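Local coordinates for delta-1-pyrroline-5-carboxylate dehydrogenase, mitochondrial (Mus musculus, PDB 4E3X), which catalyses, in mitochondria, the NAD-dependent oxidation of glutamate semialdehyde to glutamate, the second step of proline breakdown, at residues Cys315-Asp328 with Tyr476-Ile489. Sequence-based numbering, arbitrary orientation.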
loop_
_atom_site.group_PDB
_atom_site.type_symbol
_atom_site.label_atom_id
_atom_site.label_comp_id
_atom_site.label_asym_id
_atom_site.label_seq_id
_atom_site.Cartn_x
_atom_site.Cartn_y
_atom_site.Cartn_z
ATOM N N CYS B 315 -12.486 8.598 3.900
ATOM C CA CYS B 315 -12.756 9.973 4.352
ATOM C C CYS B 315 -14.020 10.657 3.844
ATOM O O CYS B 315 -14.148 11.880 3.942
ATOM C CB CYS B 315 -11.575 10.874 4.006
ATOM S SG CYS B 315 -10.056 10.362 4.783
ATOM N N GLY B 316 -14.942 9.892 3.286
ATOM C CA GLY B 316 -16.222 10.460 2.884
ATOM C C GLY B 316 -16.320 10.888 1.430
ATOM O O GLY B 316 -15.380 10.715 0.642
ATOM N N GLY B 317 -17.473 11.442 1.071
ATOM C CA GLY B 317 -17.741 11.791 -0.310
ATOM C C GLY B 317 -18.815 12.846 -0.473
ATOM O O GLY B 317 -19.474 13.236 0.492
ATOM N N LYS B 318 -18.974 13.319 -1.702
ATOM C CA LYS B 318 -20.110 14.150 -2.086
ATOM C C LYS B 318 -20.650 13.484 -3.334
ATOM O O LYS B 318 -20.294 13.842 -4.455
ATOM C CB LYS B 318 -19.694 15.594 -2.373
ATOM C CG LYS B 318 -20.888 16.517 -2.625
ATOM C CD LYS B 318 -21.625 16.875 -1.333
ATOM C CE LYS B 318 -22.883 17.685 -1.621
ATOM N NZ LYS B 318 -23.622 18.012 -0.374
ATOM N N ASN B 319 -21.489 12.481 -3.129
ATOM C CA ASN B 319 -21.782 11.524 -4.185
ATOM C C ASN B 319 -22.940 11.914 -5.078
ATOM O O ASN B 319 -23.883 12.568 -4.632
ATOM C CB ASN B 319 -22.018 10.160 -3.559
ATOM C CG ASN B 319 -20.972 9.838 -2.519
ATOM O OD1 ASN B 319 -19.788 9.699 -2.840
ATOM N ND2 ASN B 319 -21.385 9.764 -1.259
ATOM N N PHE B 320 -22.877 11.479 -6.333
ATOM C CA PHE B 320 -23.844 11.900 -7.348
ATOM C C PHE B 320 -24.731 10.782 -7.881
ATOM O O PHE B 320 -24.329 9.620 -7.921
ATOM C CB PHE B 320 -23.119 12.555 -8.537
ATOM C CG PHE B 320 -22.177 11.627 -9.267
ATOM C CD1 PHE B 320 -22.631 10.822 -10.307
ATOM C CD2 PHE B 320 -20.836 11.562 -8.915
ATOM C CE1 PHE B 320 -21.761 9.966 -10.983
ATOM C CE2 PHE B 320 -19.966 10.713 -9.586
ATOM C CZ PHE B 320 -20.430 9.912 -10.617
ATOM N N HIS B 321 -25.944 11.163 -8.282
ATOM C CA HIS B 321 -26.741 10.381 -9.223
ATOM C C HIS B 321 -26.897 11.249 -10.469
ATOM O O HIS B 321 -27.467 12.340 -10.395
ATOM C CB HIS B 321 -28.133 10.033 -8.664
ATOM C CG HIS B 321 -28.147 8.879 -7.701
ATOM N ND1 HIS B 321 -29.317 8.332 -7.217
ATOM C CD2 HIS B 321 -27.142 8.181 -7.114
ATOM C CE1 HIS B 321 -29.036 7.342 -6.388
ATOM N NE2 HIS B 321 -27.720 7.225 -6.311
ATOM N N PHE B 322 -26.383 10.773 -11.598
ATOM C CA PHE B 322 -26.504 11.487 -12.864
ATOM C C PHE B 322 -27.552 10.790 -13.720
ATOM O O PHE B 322 -27.445 9.603 -13.997
ATOM C CB PHE B 322 -25.168 11.545 -13.618
ATOM C CG PHE B 322 -25.280 12.215 -14.960
ATOM C CD1 PHE B 322 -25.146 13.590 -15.078
ATOM C CD2 PHE B 322 -25.570 11.473 -16.099
ATOM C CE1 PHE B 322 -25.274 14.217 -16.316
ATOM C CE2 PHE B 322 -25.704 12.090 -17.330
ATOM C CZ PHE B 322 -25.549 13.462 -17.437
ATOM N N VAL B 323 -28.548 11.551 -14.157
ATOM C CA VAL B 323 -29.645 11.001 -14.933
ATOM C C VAL B 323 -29.543 11.469 -16.379
ATOM O O VAL B 323 -29.389 12.663 -16.642
ATOM C CB VAL B 323 -30.998 11.455 -14.351
ATOM C CG1 VAL B 323 -32.146 10.924 -15.186
ATOM C CG2 VAL B 323 -31.138 10.997 -12.910
ATOM N N HIS B 324 -29.588 10.517 -17.306
ATOM C CA HIS B 324 -29.675 10.810 -18.729
ATOM C C HIS B 324 -31.139 10.701 -19.151
ATOM O O HIS B 324 -31.940 10.036 -18.486
ATOM C CB HIS B 324 -28.814 9.836 -19.539
ATOM C CG HIS B 324 -28.855 10.080 -21.015
ATOM N ND1 HIS B 324 -29.573 9.283 -21.881
ATOM C CD2 HIS B 324 -28.271 11.035 -21.780
ATOM C CE1 HIS B 324 -29.437 9.740 -23.113
ATOM N NE2 HIS B 324 -28.649 10.799 -23.080
ATOM N N SER B 325 -31.498 11.347 -20.253
ATOM C CA SER B 325 -32.891 11.362 -20.695
ATOM C C SER B 325 -33.473 9.968 -20.982
ATOM O O SER B 325 -34.691 9.788 -21.000
ATOM C CB SER B 325 -33.031 12.254 -21.927
ATOM O OG SER B 325 -32.278 11.727 -23.003
ATOM N N SER B 326 -32.602 8.988 -21.201
ATOM C CA SER B 326 -33.026 7.621 -21.501
ATOM C C SER B 326 -33.253 6.786 -20.231
ATOM O O SER B 326 -33.509 5.586 -20.319
ATOM C CB SER B 326 -31.977 6.928 -22.382
ATOM O OG SER B 326 -30.772 6.725 -21.657
ATOM N N ALA B 327 -33.151 7.414 -19.061
ATOM C CA ALA B 327 -33.286 6.715 -17.777
ATOM C C ALA B 327 -34.676 6.140 -17.547
ATOM O O ALA B 327 -35.679 6.666 -18.035
ATOM C CB ALA B 327 -32.932 7.650 -16.625
ATOM N N ASP B 328 -34.725 5.058 -16.778
ATOM C CA ASP B 328 -35.979 4.555 -16.250
ATOM C C ASP B 328 -36.385 5.441 -15.079
ATOM O O ASP B 328 -35.715 5.474 -14.037
ATOM C CB ASP B 328 -35.824 3.104 -15.807
ATOM C CG ASP B 328 -37.130 2.489 -15.384
ATOM O OD1 ASP B 328 -37.372 2.387 -14.163
ATOM O OD2 ASP B 328 -37.919 2.117 -16.279
ATOM N N TYR B 476 -14.150 15.186 -4.055
ATOM C CA TYR B 476 -14.310 13.782 -3.672
ATOM C C TYR B 476 -14.385 12.795 -4.834
ATOM O O TYR B 476 -14.600 13.180 -5.985
ATOM C CB TYR B 476 -15.557 13.640 -2.800
ATOM C CG TYR B 476 -15.490 14.378 -1.478
ATOM C CD1 TYR B 476 -14.757 13.861 -0.408
ATOM C CD2 TYR B 476 -16.189 15.568 -1.282
ATOM C CE1 TYR B 476 -14.711 14.506 0.808
ATOM C CE2 TYR B 476 -16.154 16.225 -0.054
ATOM C CZ TYR B 476 -15.412 15.681 0.983
ATOM O OH TYR B 476 -15.355 16.306 2.208
ATOM N N GLY B 477 -14.207 11.513 -4.529
ATOM C CA GLY B 477 -14.230 10.501 -5.569
ATOM C C GLY B 477 -14.771 9.163 -5.113
ATOM O O GLY B 477 -14.253 8.117 -5.519
ATOM N N LEU B 478 -15.820 9.185 -4.295
ATOM C CA LEU B 478 -16.249 7.964 -3.617
ATOM C C LEU B 478 -17.291 7.179 -4.411
ATOM O O LEU B 478 -16.941 6.196 -5.061
ATOM C CB LEU B 478 -16.691 8.255 -2.179
ATOM C CG LEU B 478 -16.805 7.037 -1.257
ATOM C CD1 LEU B 478 -15.674 6.042 -1.485
ATOM C CD2 LEU B 478 -16.838 7.470 0.197
ATOM N N THR B 479 -18.555 7.593 -4.378
ATOM C CA THR B 479 -19.558 6.850 -5.137
ATOM C C THR B 479 -20.331 7.711 -6.124
ATOM O O THR B 479 -20.365 8.936 -6.031
ATOM C CB THR B 479 -20.585 6.128 -4.238
ATOM O OG1 THR B 479 -21.482 7.095 -3.682
ATOM C CG2 THR B 479 -19.908 5.333 -3.122
ATOM N N GLY B 480 -20.965 7.043 -7.076
ATOM C CA GLY B 480 -21.778 7.747 -8.043
ATOM C C GLY B 480 -22.524 6.784 -8.935
ATOM O O GLY B 480 -22.104 5.641 -9.120
ATOM N N ALA B 481 -23.627 7.258 -9.498
ATOM C CA ALA B 481 -24.454 6.434 -10.354
ATOM C C ALA B 481 -24.809 7.190 -11.612
ATOM O O ALA B 481 -24.965 8.416 -11.590
ATOM C CB ALA B 481 -25.727 6.035 -9.639
ATOM N N VAL B 482 -24.940 6.439 -12.698
ATOM C CA VAL B 482 -25.532 6.942 -13.929
ATOM C C VAL B 482 -26.774 6.114 -14.243
ATOM O O VAL B 482 -26.735 4.875 -14.238
ATOM C CB VAL B 482 -24.545 6.871 -15.109
ATOM C CG1 VAL B 482 -25.248 7.175 -16.447
ATOM C CG2 VAL B 482 -23.388 7.837 -14.882
ATOM N N PHE B 483 -27.882 6.807 -14.485
ATOM C CA PHE B 483 -29.116 6.166 -14.909
ATOM C C PHE B 483 -29.342 6.476 -16.385
ATOM O O PHE B 483 -29.513 7.636 -16.771
ATOM C CB PHE B 483 -30.295 6.654 -14.059
ATOM C CG PHE B 483 -30.282 6.131 -12.639
ATOM C CD1 PHE B 483 -29.526 6.764 -11.665
ATOM C CD2 PHE B 483 -31.027 5.013 -12.280
ATOM C CE1 PHE B 483 -29.509 6.294 -10.369
ATOM C CE2 PHE B 483 -31.011 4.539 -10.978
ATOM C CZ PHE B 483 -30.250 5.184 -10.025
ATOM N N ALA B 484 -29.320 5.435 -17.211
ATOM C CA ALA B 484 -29.420 5.597 -18.661
ATOM C C ALA B 484 -29.655 4.234 -19.307
ATOM O O ALA B 484 -29.148 3.228 -18.815
ATOM C CB ALA B 484 -28.141 6.222 -19.207
ATOM N N GLN B 485 -30.407 4.193 -20.406
ATOM C CA GLN B 485 -30.656 2.929 -21.095
ATOM C C GLN B 485 -30.117 2.957 -22.519
ATOM O O GLN B 485 -30.496 2.141 -23.361
ATOM C CB GLN B 485 -32.147 2.577 -21.081
ATOM C CG GLN B 485 -32.724 2.343 -19.683
ATOM C CD GLN B 485 -32.137 1.122 -18.981
ATOM O OE1 GLN B 485 -31.569 0.232 -19.617
ATOM N NE2 GLN B 485 -32.277 1.077 -17.659
ATOM N N ASP B 486 -29.227 3.909 -22.777
ATOM C CA ASP B 486 -28.536 4.027 -24.053
ATOM C C ASP B 486 -27.086 3.590 -23.847
ATOM O O ASP B 486 -26.354 4.203 -23.064
ATOM C CB ASP B 486 -28.615 5.481 -24.532
ATOM C CG ASP B 486 -27.951 5.706 -25.881
ATOM O OD1 ASP B 486 -26.737 5.449 -26.019
ATOM O OD2 ASP B 486 -28.643 6.171 -26.808
ATOM N N LYS B 487 -26.682 2.532 -24.548
ATOM C CA LYS B 487 -25.366 1.921 -24.360
ATOM C C LYS B 487 -24.221 2.880 -24.670
ATOM O O LYS B 487 -23.235 2.933 -23.935
ATOM C CB LYS B 487 -25.234 0.646 -25.204
ATOM N N ALA B 488 -24.351 3.638 -25.756
ATOM C CA ALA B 488 -23.320 4.604 -26.125
ATOM C C ALA B 488 -23.145 5.676 -25.043
ATOM O O ALA B 488 -22.020 6.066 -24.712
ATOM C CB ALA B 488 -23.642 5.241 -27.473
ATOM N N ILE B 489 -24.261 6.146 -24.492
ATOM C CA ILE B 489 -24.226 7.132 -23.415
ATOM C C ILE B 489 -23.572 6.552 -22.159
ATOM O O ILE B 489 -22.734 7.201 -21.526
ATOM C CB ILE B 489 -25.644 7.652 -23.083
ATOM C CG1 ILE B 489 -26.190 8.498 -24.239
ATOM C CG2 ILE B 489 -25.645 8.449 -21.781
ATOM C CD1 ILE B 489 -25.430 9.790 -24.470
HETATM O O HOH W 1 -15.662 14.313 4.105
HETATM O O HOH W 2 -17.790 11.414 -3.655
HETATM O O HOH W 3 -32.449 3.577 -15.784
#
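F320, H321, F322 and V323 pair in parallel register with G480, A481, V482 and F483, joining strands 319-323 and 479-483 in the catalytic domain of the aldehyde dehydrogenase fold. The strand axes are 4.7 Å apart. Backbone bonds alternate across the pair: F320 O takes A481 N, A481 O takes F322 N, F322 O takes F483 N, and F483 O takes H324 N.

Ring contacts lie on both faces of the sheet. With chi1 at 63°, F320 CG sits between its backbone N and carbonyl carbon, and the ring folds over the neighbouring strand. G480 CA lies over the ring centre, 3.6 Å from the centroid, a CH-pi contact. A CB on G480 would strike F320 CZ. Replacing F320 with an alanine would probably open a gap above G480 and beside V470 of helix 463-472. On the other face, F483 CE1 sits over the H321 ring, 3.8 Å from ND1. This imidazole is anchored by T336. F483 also packs on L554 of the second subunit. Two more CH-pi contacts lie beyond the paired residues. G317 CA lies over the Y476 ring. At the other end, I489 CG2 rests over one face of the H324 ring, 3.8 Å from its centroid.

Side chains and waters add further hydrogen bonds. Near the active site, N319 OD1 accepts T479 N at 2.9 Å, from above the carbonyl plane. A water bound to N319 OD1 also joins K318 N and L478 N. N319 ND2 bonds C348 O, the carbonyl of the nucleophile, and T479 OG1 bonds S349 O. The contact thus ties the sheet to the catalytic loop. Y476 OH reaches C315 O through a second water. At the far end, S326 OG is held between H324 ND1 and Q485 N, each 2.8 Å away.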